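Long-range contacts in 4-amino-4-deoxy-L-arabinose transferase or related glycosyltransferases of PMT family (Cupriavidus metallidurans, PDB 5EZM), which probably transfers 4-amino-4-deoxy-L-arabinose to lipid A, as a zinc-binding membrane glycosyltransferase of the GT-C fold: residues Leu146-Trp151 and Pro351-Leu356; Leu297-Ile302 and Val441-Met446; Leu554-Val559 and Val566-Val571. All blocks are in the same frame, centred on the assembly; numbering follows the deposited sequence.

Contact 1 of 3, residues Leu146-Trp151 and Pro351-Leu356; sequences LAAPMW and PVIPAL. With MPG ([(Z)-octadec-9-enyl] (2R)-2,3-bis(oxidanyl)propanoate), chain L.
Ile353 sits against Ala148, Met150 and Trp151 in a helix-to-helix contact of the transmembrane domain of this GT-C glycosyltransferase. The helix is interrupted at Ala148, between 135-147 and 149-155. Ala148 leaves helical geometry there and takes the N-cap position of the second helix. Ile353 and Pro354 belong to helix 352-365.

The branches of Ile353 divide the partners. Ile353 CG2 is anti to the backbone N and lies 3.9 Å from Trp151 CB. The same methyl also meets Ala148, with Ala148 CB 4.2 Å from Ile353 CG2. Ile353 CG1, anti to the carbonyl carbon, meets the thioether, 3.9 Å from Met150 SD. The side chains of Trp151 and Ile353 run past each other in opposite directions.

Met150 is extended as far as the sulfur, then bends at chi3 (-82°). The bend brings its methyl to a bound lipid, with Met150 CE 3.7 Å from C12 of MPG (chain L). An alanine here has no thioether, and Ile353 CG1 and the lipid chain would probably be left with a gap between them.

Trp151 has CG on the far side from its backbone N (chi1 -168°), and the benzo end of the indole reaches Pro354. At the other end Trp151 NE1 is hydrogen-bonded to Gly118 O, which helps to fix the rotation of the ring. Met162 and Ala165 of helix 160-178 also touch the indole. The Trp151 side chain crosses Pro354 at about a right angle, and Trp151 CZ3 lies 3.5 Å from Pro354 CG.

Contact 2 of 3, residues Leu297-Ile302 and Val441-Met446; sequences LPWAGI and VYAMGM. With MPG ([(Z)-octadec-9-enyl] (2R)-2,3-bis(oxidanyl)propanoate), chain O.
Pro298 meets Tyr442 and Met446 from a 3-10 segment, residues 297-301, which follows helix 288-295. Both partners lie on helix 435-456 of the same GT-C transmembrane domain. Pro298 O accepts a hydrogen bond from Tyr442 OH at 2.5 Å. With CG anti to the backbone N (chi1 161°), the Tyr442 ring reaches out to Pro298. The hydroxyl lies in the carbonyl plane, on a lone pair of Pro298 O, with a C=O...O angle of 115°. Pro298 CB also lies 3.8 Å from Met446 CG. That CG lies over one face of the Tyr442 ring, toward its rim.

Trp299 comes next. Its six-membered ring and the Tyr442 ring form an offset edge-to-face pair. The edge of the tyrosine is turned to the face of the indole, with the planes at 61° and the two ring centroids 5.5 Å apart. The closest atoms are Trp299 CZ3 and Tyr442 CE2, at 3.7 Å. Ala443 CB lies at the indole edge, 4.3 Å from Trp299 CZ2. Trp299 NE1 is hydrogen-bonded to Ala144 O. Trp372 adds a second edge-to-face partner to Tyr442.

The carbonyl oxygens of Ala300 and Gly301 face a bound lipid, with Ala300 O 3.3 Å from C4 of MPG (chain O).

Tyr442 thus does two jobs. Its ring edge packs against the Trp299 indole, and its OH donates a hydrogen bond to Pro298 O, giving that oxygen a partner in a buried setting.

Contact 3 of 3, residues Leu554-Val559 and Val566-Val571; sequences LSMYVV and VVVANV
Tyr557 and Ala569 hold the two strands together as an antiparallel hydrogen-bonded pair in a beta hairpin of the C-terminal domain. Ala569 N donates to Tyr557 O at 2.8 Å, and Tyr557 N donates to Ala569 O at 3.1 Å. The second bond is nearly straight, with an N-H...O angle of 166°. Further along, Val559 N donates to Val567 O at 2.6 Å in a more bent bond. Between these links Val558 and Val568 form a non-hydrogen-bonded pair. The axes of the short segments 557-559 and 566-569 make 124°, well short of strictly antiparallel.

Val558 and Val568 point to one face. There Met556 CB lies 3.9 Å from Val568 CB, and Val558 CG1 lies 4.1 Å from Val566 CG1. Ala569 shares the other face with Tyr557. Val559 CG2, anti to the carbonyl carbon and beside the backbone N, packs 3.8 Å from Ala569 CB. The Tyr557 ring sets its edge toward Ala569 O, near the ring plane.

Strand 557-561 is the outermost strand on this side of a mixed sheet, and strand 566-569 lies between it and strand 539-542. Trp532 of helix 525-534 and Tyr547 of helix 544-550 both pack on Met556 and Val568.

Contacts 1 and 2 are neighbours in the transmembrane domain, with centres 12 Å apart. Their segments alternate along the chain. Ala147 joins them: its CB lies 3.7 Å from Trp299 CZ2 and also 3.7 Å from Ala443 CB. Pro149 and Pro298 touch as well, with Pro149 CD 3.5 Å from Pro298 CD. Both contacts border bound MPG lipids and lie away from the zinc site of Glu87, His268 and His270. The side chain of Pro354 in contact 1 is about 11 Å from the bound decaprenyl phosphate. Contact 3 stands apart in the C-terminal domain; its nearest atoms are about 32 Å from contact 1 and about 36 Å from contact 2.

Contact 1 of 3, residues Leu146-Trp151 and Pro351-Leu356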
ATOM      1  N   LEU A 146      13.524   3.951  -6.271  1.00 66.94           N
ATOM      2  CA  LEU A 146      12.719   5.011  -6.866  1.00 64.85           C
ATOM      3  C   LEU A 146      12.061   4.539  -8.157  1.00 64.79           C
ATOM      4  O   LEU A 146      10.861   4.750  -8.366  1.00 67.24           O
ATOM      5  CB  LEU A 146      13.583   6.247  -7.119  1.00 66.29           C
ATOM      6  CG  LEU A 146      12.860   7.456  -7.723  1.00 67.50           C
ATOM      7  CD1 LEU A 146      11.831   8.018  -6.752  1.00 66.73           C
ATOM      8  CD2 LEU A 146      13.851   8.532  -8.138  1.00 69.04           C
ATOM      9  N   ALA A 147      12.830   3.886  -9.032  1.00 63.87           N
ATOM     10  CA  ALA A 147      12.305   3.458 -10.324  1.00 60.03           C
ATOM     11  C   ALA A 147      11.418   2.226 -10.230  1.00 58.30           C
ATOM     12  O   ALA A 147      10.613   1.992 -11.139  1.00 57.08           O
ATOM     13  CB  ALA A 147      13.452   3.176 -11.296  1.00 60.20           C
ATOM     14  N   ALA A 148      11.553   1.432  -9.173  1.00 58.62           N
ATOM     15  CA  ALA A 148      10.765   0.216  -9.032  1.00 56.27           C
ATOM     16  C   ALA A 148       9.285   0.572  -8.949  1.00 55.33           C
ATOM     17  O   ALA A 148       8.871   1.241  -7.989  1.00 54.50           O
ATOM     18  CB  ALA A 148      11.194  -0.570  -7.797  1.00 53.79           C
ATOM     19  N   PRO A 149       8.464   0.161  -9.918  1.00 55.75           N
ATOM     20  CA  PRO A 149       7.053   0.570  -9.904  1.00 54.22           C
ATOM     21  C   PRO A 149       6.280   0.037  -8.715  1.00 55.47           C
ATOM     22  O   PRO A 149       5.335   0.694  -8.270  1.00 54.62           O
ATOM     23  CB  PRO A 149       6.515   0.005 -11.223  1.00 53.26           C
ATOM     24  CG  PRO A 149       7.394  -1.151 -11.509  1.00 54.63           C
ATOM     25  CD  PRO A 149       8.761  -0.742 -11.041  1.00 56.47           C
ATOM     26  N   MET A 150       6.641  -1.133  -8.184  1.00 57.89           N
ATOM     27  CA  MET A 150       5.934  -1.636  -7.011  1.00 58.88           C
ATOM     28  C   MET A 150       6.172  -0.742  -5.798  1.00 63.43           C
ATOM     29  O   MET A 150       5.240  -0.469  -5.031  1.00 69.61           O
ATOM     30  CB  MET A 150       6.351  -3.075  -6.718  1.00 58.78           C
ATOM     31  CG  MET A 150       5.734  -3.661  -5.460  1.00 62.51           C
ATOM     32  SD  MET A 150       5.764  -5.469  -5.438  1.00 68.60           S
ATOM     33  CE  MET A 150       4.322  -5.840  -6.432  1.00 68.13           C
ATOM     34  N   TRP A 151       7.399  -0.246  -5.626  1.00 61.46           N
ATOM     35  CA  TRP A 151       7.685   0.578  -4.458  1.00 63.16           C
ATOM     36  C   TRP A 151       7.070   1.968  -4.585  1.00 71.30           C
ATOM     37  O   TRP A 151       6.558   2.513  -3.600  1.00 70.91           O
ATOM     38  CB  TRP A 151       9.191   0.679  -4.233  1.00 60.71           C
ATOM     39  CG  TRP A 151       9.529   1.265  -2.899  1.00 59.94           C
ATOM     40  CD1 TRP A 151       9.987   2.525  -2.645  1.00 58.54           C
ATOM     41  CD2 TRP A 151       9.406   0.619  -1.628  1.00 59.97           C
ATOM     42  NE1 TRP A 151      10.168   2.700  -1.294  1.00 56.00           N
ATOM     43  CE2 TRP A 151       9.819   1.544  -0.648  1.00 57.96           C
ATOM     44  CE3 TRP A 151       8.990  -0.653  -1.223  1.00 61.14           C
ATOM     45  CZ2 TRP A 151       9.828   1.237   0.709  1.00 61.11           C
ATOM     46  CZ3 TRP A 151       8.998  -0.955   0.124  1.00 62.03           C
ATOM     47  CH2 TRP A 151       9.416  -0.016   1.075  1.00 62.82           C
ATOM     48  N   PRO A 351       7.150  -6.166   0.794  1.00 58.98           N
ATOM     49  CA  PRO A 351       8.346  -6.119   1.658  1.00 59.55           C
ATOM     50  C   PRO A 351       9.624  -6.696   1.047  1.00 63.94           C
ATOM     51  O   PRO A 351      10.701  -6.473   1.617  1.00 65.61           O
ATOM     52  CB  PRO A 351       7.917  -6.925   2.889  1.00 56.15           C
ATOM     53  CG  PRO A 351       6.475  -6.690   2.979  1.00 54.98           C
ATOM     54  CD  PRO A 351       5.980  -6.649   1.553  1.00 57.90           C
ATOM     55  N   VAL A 352       9.559  -7.420  -0.074  1.00 65.28           N
ATOM     56  CA  VAL A 352      10.795  -7.921  -0.668  1.00 68.18           C
ATOM     57  C   VAL A 352      11.513  -6.852  -1.482  1.00 67.42           C
ATOM     58  O   VAL A 352      12.715  -6.993  -1.747  1.00 70.44           O
ATOM     59  CB  VAL A 352      10.548  -9.153  -1.558  1.00 70.34           C
ATOM     60  CG1 VAL A 352       9.634 -10.142  -0.861  1.00 72.89           C
ATOM     61  CG2 VAL A 352       9.979  -8.745  -2.912  1.00 69.33           C
ATOM     62  N   ILE A 353      10.817  -5.780  -1.873  1.00 62.54           N
ATOM     63  CA  ILE A 353      11.413  -4.797  -2.780  1.00 61.70           C
ATOM     64  C   ILE A 353      12.627  -4.099  -2.173  1.00 66.03           C
ATOM     65  O   ILE A 353      13.654  -3.992  -2.863  1.00 68.51           O
ATOM     66  CB  ILE A 353      10.339  -3.804  -3.262  1.00 58.43           C
ATOM     67  CG1 ILE A 353       9.216  -4.550  -3.985  1.00 58.50           C
ATOM     68  CG2 ILE A 353      10.953  -2.749  -4.174  1.00 55.88           C
ATOM     69  CD1 ILE A 353       9.672  -5.295  -5.221  1.00 59.43           C
ATOM     70  N   PRO A 354      12.589  -3.600  -0.925  1.00 65.02           N
ATOM     71  CA  PRO A 354      13.795  -2.940  -0.382  1.00 63.48           C
ATOM     72  C   PRO A 354      15.041  -3.805  -0.461  1.00 63.84           C
ATOM     73  O   PRO A 354      16.092  -3.335  -0.916  1.00 62.63           O
ATOM     74  CB  PRO A 354      13.397  -2.634   1.068  1.00 62.09           C
ATOM     75  CG  PRO A 354      11.930  -2.532   1.038  1.00 60.68           C
ATOM     76  CD  PRO A 354      11.471  -3.543   0.036  1.00 61.48           C
ATOM     77  N   ALA A 355      14.944  -5.070  -0.039  1.00 64.67           N
ATOM     78  CA  ALA A 355      16.078  -5.981  -0.143  1.00 67.66           C
ATOM     79  C   ALA A 355      16.581  -6.058  -1.579  1.00 67.40           C
ATOM     80  O   ALA A 355      17.781  -5.894  -1.841  1.00 67.19           O
ATOM     81  CB  ALA A 355      15.686  -7.367   0.370  1.00 69.15           C
ATOM     82  N   LEU A 356      15.666  -6.290  -2.527  1.00 64.42           N
ATOM     83  CA  LEU A 356      16.025  -6.255  -3.940  1.00 60.22           C
ATOM     84  C   LEU A 356      16.760  -4.965  -4.278  1.00 62.17           C
ATOM     85  O   LEU A 356      17.800  -4.988  -4.950  1.00 66.74           O
ATOM     86  CB  LEU A 356      14.776  -6.403  -4.807  1.00 52.75           C
ATOM     87  CG  LEU A 356      14.051  -7.745  -4.718  1.00 49.83           C
ATOM     88  CD1 LEU A 356      12.817  -7.735  -5.604  1.00 48.39           C
ATOM     89  CD2 LEU A 356      14.983  -8.888  -5.093  1.00 48.48           C
TER
HETATM   90  C5  MPG L 611       4.272  -3.315 -17.328  1.00 85.00           C
HETATM   91  C6  MPG L 611       3.318  -3.501 -16.134  1.00 85.41           C
HETATM   92  C7  MPG L 611       3.859  -2.899 -14.819  1.00 84.12           C
HETATM   93  C8  MPG L 611       3.159  -3.520 -13.584  1.00 82.45           C
HETATM   94  C9  MPG L 611       3.565  -2.861 -12.242  1.00 80.31           C
HETATM   95  C10 MPG L 611       3.032  -3.656 -11.018  1.00 77.59           C
HETATM   96  C11 MPG L 611       2.878  -2.769  -9.767  1.00 76.99           C
HETATM   97  C12 MPG L 611       2.359  -3.580  -8.531  1.00 78.59           C
HETATM   98  C13 MPG L 611       2.109  -2.681  -7.302  1.00 79.19           C
HETATM   99  C14 MPG L 611       1.294  -3.407  -6.185  1.00 78.30           C
HETATM  100  C15 MPG L 611       0.797  -2.424  -5.078  1.00 76.87           C
HETATM  101  C16 MPG L 611       0.364  -3.157  -3.778  1.00 75.31           C

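Contact 2 of 3, residues Leu297-Ile302 and Val441-Met446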
ATOM      1  N   LEU A 297      10.307  -3.994 -12.727  1.00 65.32           N
ATOM      2  CA  LEU A 297      10.501  -4.142 -14.169  1.00 65.67           C
ATOM      3  C   LEU A 297      11.730  -3.417 -14.703  1.00 63.12           C
ATOM      4  O   LEU A 297      12.501  -4.039 -15.454  1.00 64.08           O
ATOM      5  CB  LEU A 297       9.229  -3.699 -14.901  1.00 68.20           C
ATOM      6  CG  LEU A 297       9.199  -3.916 -16.415  1.00 70.73           C
ATOM      7  CD1 LEU A 297       9.352  -5.390 -16.753  1.00 70.80           C
ATOM      8  CD2 LEU A 297       7.912  -3.366 -16.992  1.00 72.06           C
ATOM      9  N   PRO A 298      11.983  -2.140 -14.385  1.00 61.55           N
ATOM     10  CA  PRO A 298      13.168  -1.472 -14.950  1.00 62.05           C
ATOM     11  C   PRO A 298      14.492  -2.138 -14.593  1.00 62.29           C
ATOM     12  O   PRO A 298      15.517  -1.779 -15.186  1.00 62.28           O
ATOM     13  CB  PRO A 298      13.085  -0.049 -14.374  1.00 61.72           C
ATOM     14  CG  PRO A 298      12.156  -0.142 -13.219  1.00 59.98           C
ATOM     15  CD  PRO A 298      11.172  -1.198 -13.593  1.00 60.90           C
ATOM     16  N   TRP A 299      14.505  -3.094 -13.664  1.00 61.73           N
ATOM     17  CA  TRP A 299      15.719  -3.817 -13.312  1.00 62.37           C
ATOM     18  C   TRP A 299      15.630  -5.301 -13.644  1.00 61.77           C
ATOM     19  O   TRP A 299      16.528  -6.066 -13.266  1.00 63.79           O
ATOM     20  CB  TRP A 299      16.039  -3.628 -11.825  1.00 64.57           C
ATOM     21  CG  TRP A 299      15.865  -2.212 -11.345  1.00 67.00           C
ATOM     22  CD1 TRP A 299      14.953  -1.760 -10.433  1.00 65.22           C
ATOM     23  CD2 TRP A 299      16.617  -1.063 -11.760  1.00 68.88           C
ATOM     24  NE1 TRP A 299      15.093  -0.407 -10.251  1.00 64.35           N
ATOM     25  CE2 TRP A 299      16.107   0.047 -11.054  1.00 67.26           C
ATOM     26  CE3 TRP A 299      17.673  -0.865 -12.656  1.00 71.09           C
ATOM     27  CZ2 TRP A 299      16.615   1.336 -11.220  1.00 68.24           C
ATOM     28  CZ3 TRP A 299      18.175   0.415 -12.818  1.00 72.05           C
ATOM     29  CH2 TRP A 299      17.648   1.498 -12.101  1.00 70.84           C
ATOM     30  N   ALA A 300      14.577  -5.728 -14.349  1.00 59.50           N
ATOM     31  CA  ALA A 300      14.417  -7.147 -14.657  1.00 61.46           C
ATOM     32  C   ALA A 300      15.629  -7.695 -15.402  1.00 62.85           C
ATOM     33  O   ALA A 300      16.062  -8.827 -15.152  1.00 63.17           O
ATOM     34  CB  ALA A 300      13.141  -7.367 -15.468  1.00 61.41           C
ATOM     35  N   GLY A 301      16.208  -6.891 -16.297  1.00 63.82           N
ATOM     36  CA  GLY A 301      17.372  -7.314 -17.055  1.00 64.22           C
ATOM     37  C   GLY A 301      18.578  -7.665 -16.207  1.00 66.08           C
ATOM     38  O   GLY A 301      19.455  -8.400 -16.674  1.00 66.84           O
ATOM     39  N   ILE A 302      18.650  -7.165 -14.973  1.00 66.62           N
ATOM     40  CA  ILE A 302      19.759  -7.495 -14.086  1.00 70.57           C
ATOM     41  C   ILE A 302      19.339  -8.459 -12.984  1.00 72.51           C
ATOM     42  O   ILE A 302      20.087  -8.649 -12.017  1.00 72.09           O
ATOM     43  CB  ILE A 302      20.413  -6.237 -13.482  1.00 70.21           C
ATOM     44  CG1 ILE A 302      19.463  -5.534 -12.510  1.00 67.92           C
ATOM     45  CG2 ILE A 302      20.890  -5.292 -14.578  1.00 69.45           C
ATOM     46  CD1 ILE A 302      20.134  -4.479 -11.661  1.00 66.48           C
ATOM     47  N   VAL A 441      19.312   9.269 -14.524  1.00 72.86           N
ATOM     48  CA  VAL A 441      18.339   9.820 -15.464  1.00 68.80           C
ATOM     49  C   VAL A 441      17.333   8.754 -15.882  1.00 66.43           C
ATOM     50  O   VAL A 441      16.128   9.017 -15.976  1.00 64.23           O
ATOM     51  CB  VAL A 441      19.067  10.423 -16.679  1.00 69.25           C
ATOM     52  CG1 VAL A 441      18.068  10.895 -17.707  1.00 68.02           C
ATOM     53  CG2 VAL A 441      19.967  11.568 -16.240  1.00 70.97           C
ATOM     54  N   TYR A 442      17.814   7.535 -16.136  1.00 65.97           N
ATOM     55  CA  TYR A 442      16.933   6.435 -16.520  1.00 62.46           C
ATOM     56  C   TYR A 442      15.908   6.141 -15.428  1.00 64.71           C
ATOM     57  O   TYR A 442      14.706   6.016 -15.700  1.00 63.85           O
ATOM     58  CB  TYR A 442      17.787   5.208 -16.834  1.00 58.91           C
ATOM     59  CG  TYR A 442      17.084   3.870 -16.824  1.00 57.99           C
ATOM     60  CD1 TYR A 442      16.532   3.347 -17.983  1.00 59.13           C
ATOM     61  CD2 TYR A 442      17.011   3.110 -15.662  1.00 58.52           C
ATOM     62  CE1 TYR A 442      15.907   2.115 -17.984  1.00 60.18           C
ATOM     63  CE2 TYR A 442      16.389   1.879 -15.651  1.00 58.82           C
ATOM     64  CZ  TYR A 442      15.838   1.387 -16.815  1.00 61.09           C
ATOM     65  OH  TYR A 442      15.217   0.161 -16.811  1.00 62.41           O
ATOM     66  N   ALA A 443      16.364   6.041 -14.177  1.00 65.67           N
ATOM     67  CA  ALA A 443      15.454   5.778 -13.068  1.00 63.03           C
ATOM     68  C   ALA A 443      14.458   6.916 -12.883  1.00 61.92           C
ATOM     69  O   ALA A 443      13.289   6.676 -12.561  1.00 61.63           O
ATOM     70  CB  ALA A 443      16.245   5.550 -11.781  1.00 64.08           C
ATOM     71  N   MET A 444      14.904   8.163 -13.070  1.00 61.18           N
ATOM     72  CA  MET A 444      13.975   9.289 -12.999  1.00 59.75           C
ATOM     73  C   MET A 444      12.912   9.192 -14.088  1.00 59.50           C
ATOM     74  O   MET A 444      11.723   9.438 -13.835  1.00 56.80           O
ATOM     75  CB  MET A 444      14.737  10.608 -13.108  1.00 60.89           C
ATOM     76  CG  MET A 444      13.848  11.832 -13.238  1.00 63.06           C
ATOM     77  SD  MET A 444      12.825  12.130 -11.783  1.00 64.60           S
ATOM     78  CE  MET A 444      14.051  12.661 -10.590  1.00 64.65           C
ATOM     79  N   GLY A 445      13.318   8.824 -15.305  1.00 60.00           N
ATOM     80  CA  GLY A 445      12.349   8.645 -16.371  1.00 62.15           C
ATOM     81  C   GLY A 445      11.348   7.549 -16.066  1.00 64.25           C
ATOM     82  O   GLY A 445      10.147   7.710 -16.297  1.00 63.55           O
ATOM     83  N   MET A 446      11.827   6.420 -15.536  1.00 66.75           N
ATOM     84  CA  MET A 446      10.928   5.333 -15.162  1.00 63.94           C
ATOM     85  C   MET A 446       9.953   5.778 -14.083  1.00 62.50           C
ATOM     86  O   MET A 446       8.747   5.524 -14.176  1.00 60.75           O
ATOM     87  CB  MET A 446      11.736   4.124 -14.689  1.00 65.09           C
ATOM     88  CG  MET A 446      12.462   3.410 -15.800  1.00 70.23           C
ATOM     89  SD  MET A 446      11.289   2.734 -16.982  1.00 75.20           S
ATOM     90  CE  MET A 446      12.198   2.964 -18.500  1.00 78.01           C
TER
HETATM   91  C2  MPG O 614      14.350 -12.269 -15.578  1.00 86.01           C
HETATM   92  C3  MPG O 614      14.971 -12.151 -16.966  1.00 85.77           C
HETATM   93  C4  MPG O 614      16.372 -11.560 -16.919  1.00 85.16           C
HETATM   94  C5  MPG O 614      17.063 -11.527 -18.292  1.00 84.18           C
HETATM   95  C6  MPG O 614      18.577 -11.281 -18.176  1.00 83.92           C
HETATM   96  C7  MPG O 614      19.319 -11.589 -19.490  1.00 84.96           C
HETATM   97  C8  MPG O 614      20.838 -11.804 -19.282  1.00 84.98           C
HETATM   98  C1  MPG O 614      12.991 -12.973 -15.591  1.00 85.34           C

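Contact 3 of 3, residues Leu554-Val559 and Val566-Val571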
ATOM      1  N   LEU A 554     -40.735  -1.578  -2.118  1.00 85.07           N
ATOM      2  CA  LEU A 554     -40.877  -0.274  -1.489  1.00 85.20           C
ATOM      3  C   LEU A 554     -40.557   0.822  -2.493  1.00 81.92           C
ATOM      4  O   LEU A 554     -39.609   0.705  -3.275  1.00 78.80           O
ATOM      5  CB  LEU A 554     -39.974  -0.149  -0.246  1.00 84.15           C
ATOM      6  CG  LEU A 554     -38.507  -0.580  -0.317  1.00 81.58           C
ATOM      7  CD1 LEU A 554     -37.629   0.541  -0.809  1.00 80.99           C
ATOM      8  CD2 LEU A 554     -38.032  -1.046   1.039  1.00 81.74           C
ATOM      9  N   SER A 555     -41.366   1.878  -2.471  1.00 82.59           N
ATOM     10  CA  SER A 555     -41.146   3.024  -3.340  1.00 79.73           C
ATOM     11  C   SER A 555     -40.073   3.918  -2.737  1.00 75.85           C
ATOM     12  O   SER A 555     -40.114   4.240  -1.544  1.00 72.23           O
ATOM     13  CB  SER A 555     -42.444   3.805  -3.547  1.00 82.69           C
ATOM     14  OG  SER A 555     -42.877   4.417  -2.346  1.00 82.72           O
ATOM     15  N   MET A 556     -39.109   4.312  -3.563  1.00 75.72           N
ATOM     16  CA  MET A 556     -37.975   5.105  -3.121  1.00 74.50           C
ATOM     17  C   MET A 556     -37.662   6.160  -4.169  1.00 75.12           C
ATOM     18  O   MET A 556     -37.762   5.900  -5.372  1.00 77.45           O
ATOM     19  CB  MET A 556     -36.754   4.217  -2.870  1.00 71.88           C
ATOM     20  CG  MET A 556     -36.708   2.999  -3.767  1.00 71.49           C
ATOM     21  SD  MET A 556     -35.505   1.764  -3.247  1.00 68.30           S
ATOM     22  CE  MET A 556     -35.928   0.434  -4.372  1.00 68.25           C
ATOM     23  N   TYR A 557     -37.286   7.346  -3.702  1.00 72.95           N
ATOM     24  CA  TYR A 557     -37.018   8.487  -4.566  1.00 72.22           C
ATOM     25  C   TYR A 557     -35.514   8.652  -4.728  1.00 67.36           C
ATOM     26  O   TYR A 557     -34.780   8.725  -3.735  1.00 65.70           O
ATOM     27  CB  TYR A 557     -37.656   9.749  -3.987  1.00 76.93           C
ATOM     28  CG  TYR A 557     -39.138   9.577  -3.732  1.00 82.18           C
ATOM     29  CD1 TYR A 557     -40.074   9.910  -4.703  1.00 85.63           C
ATOM     30  CD2 TYR A 557     -39.599   9.051  -2.531  1.00 82.06           C
ATOM     31  CE1 TYR A 557     -41.426   9.739  -4.478  1.00 88.95           C
ATOM     32  CE2 TYR A 557     -40.948   8.875  -2.299  1.00 84.69           C
ATOM     33  CZ  TYR A 557     -41.856   9.220  -3.274  1.00 89.03           C
ATOM     34  OH  TYR A 557     -43.201   9.046  -3.043  1.00 94.26           O
ATOM     35  N   VAL A 558     -35.059   8.699  -5.976  1.00 65.16           N
ATOM     36  CA  VAL A 558     -33.634   8.639  -6.282  1.00 64.77           C
ATOM     37  C   VAL A 558     -32.986   9.986  -5.981  1.00 65.57           C
ATOM     38  O   VAL A 558     -33.385  11.017  -6.534  1.00 68.51           O
ATOM     39  CB  VAL A 558     -33.403   8.238  -7.745  1.00 66.11           C
ATOM     40  CG1 VAL A 558     -31.927   8.034  -8.002  1.00 62.85           C
ATOM     41  CG2 VAL A 558     -34.200   6.985  -8.086  1.00 67.56           C
ATOM     42  N   VAL A 559     -31.978   9.979  -5.115  1.00 62.73           N
ATOM     43  CA  VAL A 559     -31.224  11.193  -4.820  1.00 61.63           C
ATOM     44  C   VAL A 559     -30.077  11.380  -5.801  1.00 60.00           C
ATOM     45  O   VAL A 559     -29.896  12.464  -6.360  1.00 60.98           O
ATOM     46  CB  VAL A 559     -30.711  11.170  -3.364  1.00 60.68           C
ATOM     47  CG1 VAL A 559     -30.035  12.491  -3.025  1.00 62.07           C
ATOM     48  CG2 VAL A 559     -31.849  10.885  -2.401  1.00 61.25           C
ATOM     49  N   VAL A 566     -26.735   3.487  -6.560  1.00 65.93           N
ATOM     50  CA  VAL A 566     -27.958   4.277  -6.547  1.00 63.56           C
ATOM     51  C   VAL A 566     -28.179   4.734  -5.112  1.00 62.44           C
ATOM     52  O   VAL A 566     -28.084   3.925  -4.177  1.00 65.27           O
ATOM     53  CB  VAL A 566     -29.168   3.469  -7.054  1.00 62.16           C
ATOM     54  CG1 VAL A 566     -30.409   4.348  -7.129  1.00 63.02           C
ATOM     55  CG2 VAL A 566     -28.866   2.833  -8.399  1.00 62.11           C
ATOM     56  N   VAL A 567     -28.457   6.023  -4.938  1.00 58.07           N
ATOM     57  CA  VAL A 567     -28.646   6.631  -3.626  1.00 57.55           C
ATOM     58  C   VAL A 567     -30.046   7.220  -3.578  1.00 61.33           C
ATOM     59  O   VAL A 567     -30.374   8.125  -4.362  1.00 64.73           O
ATOM     60  CB  VAL A 567     -27.590   7.708  -3.333  1.00 56.12           C
ATOM     61  CG1 VAL A 567     -27.797   8.278  -1.936  1.00 54.15           C
ATOM     62  CG2 VAL A 567     -26.189   7.129  -3.483  1.00 56.02           C
ATOM     63  N   VAL A 568     -30.860   6.723  -2.646  1.00 59.54           N
ATOM     64  CA  VAL A 568     -32.284   7.024  -2.593  1.00 58.13           C
ATOM     65  C   VAL A 568     -32.642   7.570  -1.214  1.00 57.63           C
ATOM     66  O   VAL A 568     -31.853   7.517  -0.270  1.00 55.28           O
ATOM     67  CB  VAL A 568     -33.143   5.786  -2.914  1.00 56.48           C
ATOM     68  CG1 VAL A 568     -32.781   5.231  -4.284  1.00 58.30           C
ATOM     69  CG2 VAL A 568     -32.950   4.727  -1.844  1.00 52.90           C
ATOM     70  N   ALA A 569     -33.862   8.099  -1.118  1.00 60.41           N
ATOM     71  CA  ALA A 569     -34.444   8.548   0.140  1.00 61.64           C
ATOM     72  C   ALA A 569     -35.870   8.018   0.248  1.00 62.17           C
ATOM     73  O   ALA A 569     -36.491   7.644  -0.752  1.00 59.87           O
ATOM     74  CB  ALA A 569     -34.437  10.076   0.257  1.00 62.51           C
ATOM     75  N   ASN A 570     -36.382   7.968   1.478  1.00 65.58           N
ATOM     76  CA  ASN A 570     -37.727   7.460   1.727  1.00 70.96           C
ATOM     77  C   ASN A 570     -38.771   8.562   1.837  1.00 73.03           C
ATOM     78  O   ASN A 570     -39.944   8.262   2.077  1.00 74.56           O
ATOM     79  CB  ASN A 570     -37.757   6.592   2.993  1.00 71.79           C
ATOM     80  CG  ASN A 570     -37.332   7.344   4.236  1.00 71.01           C
ATOM     81  OD1 ASN A 570     -36.788   8.447   4.161  1.00 71.51           O
ATOM     82  ND2 ASN A 570     -37.564   6.735   5.394  1.00 69.55           N
ATOM     83  N   VAL A 571     -38.377   9.820   1.671  1.00 73.82           N
ATOM     84  CA  VAL A 571     -39.309  10.935   1.582  1.00 78.55           C
ATOM     85  C   VAL A 571     -38.985  11.719   0.317  1.00 79.75           C
ATOM     86  O   VAL A 571     -37.813  11.893  -0.035  1.00 76.94           O
ATOM     87  CB  VAL A 571     -39.256  11.835   2.835  1.00 80.62           C
ATOM     88  CG1 VAL A 571     -39.668  11.047   4.066  1.00 82.43           C
ATOM     89  CG2 VAL A 571     -37.873  12.407   3.026  1.00 77.78           C
TER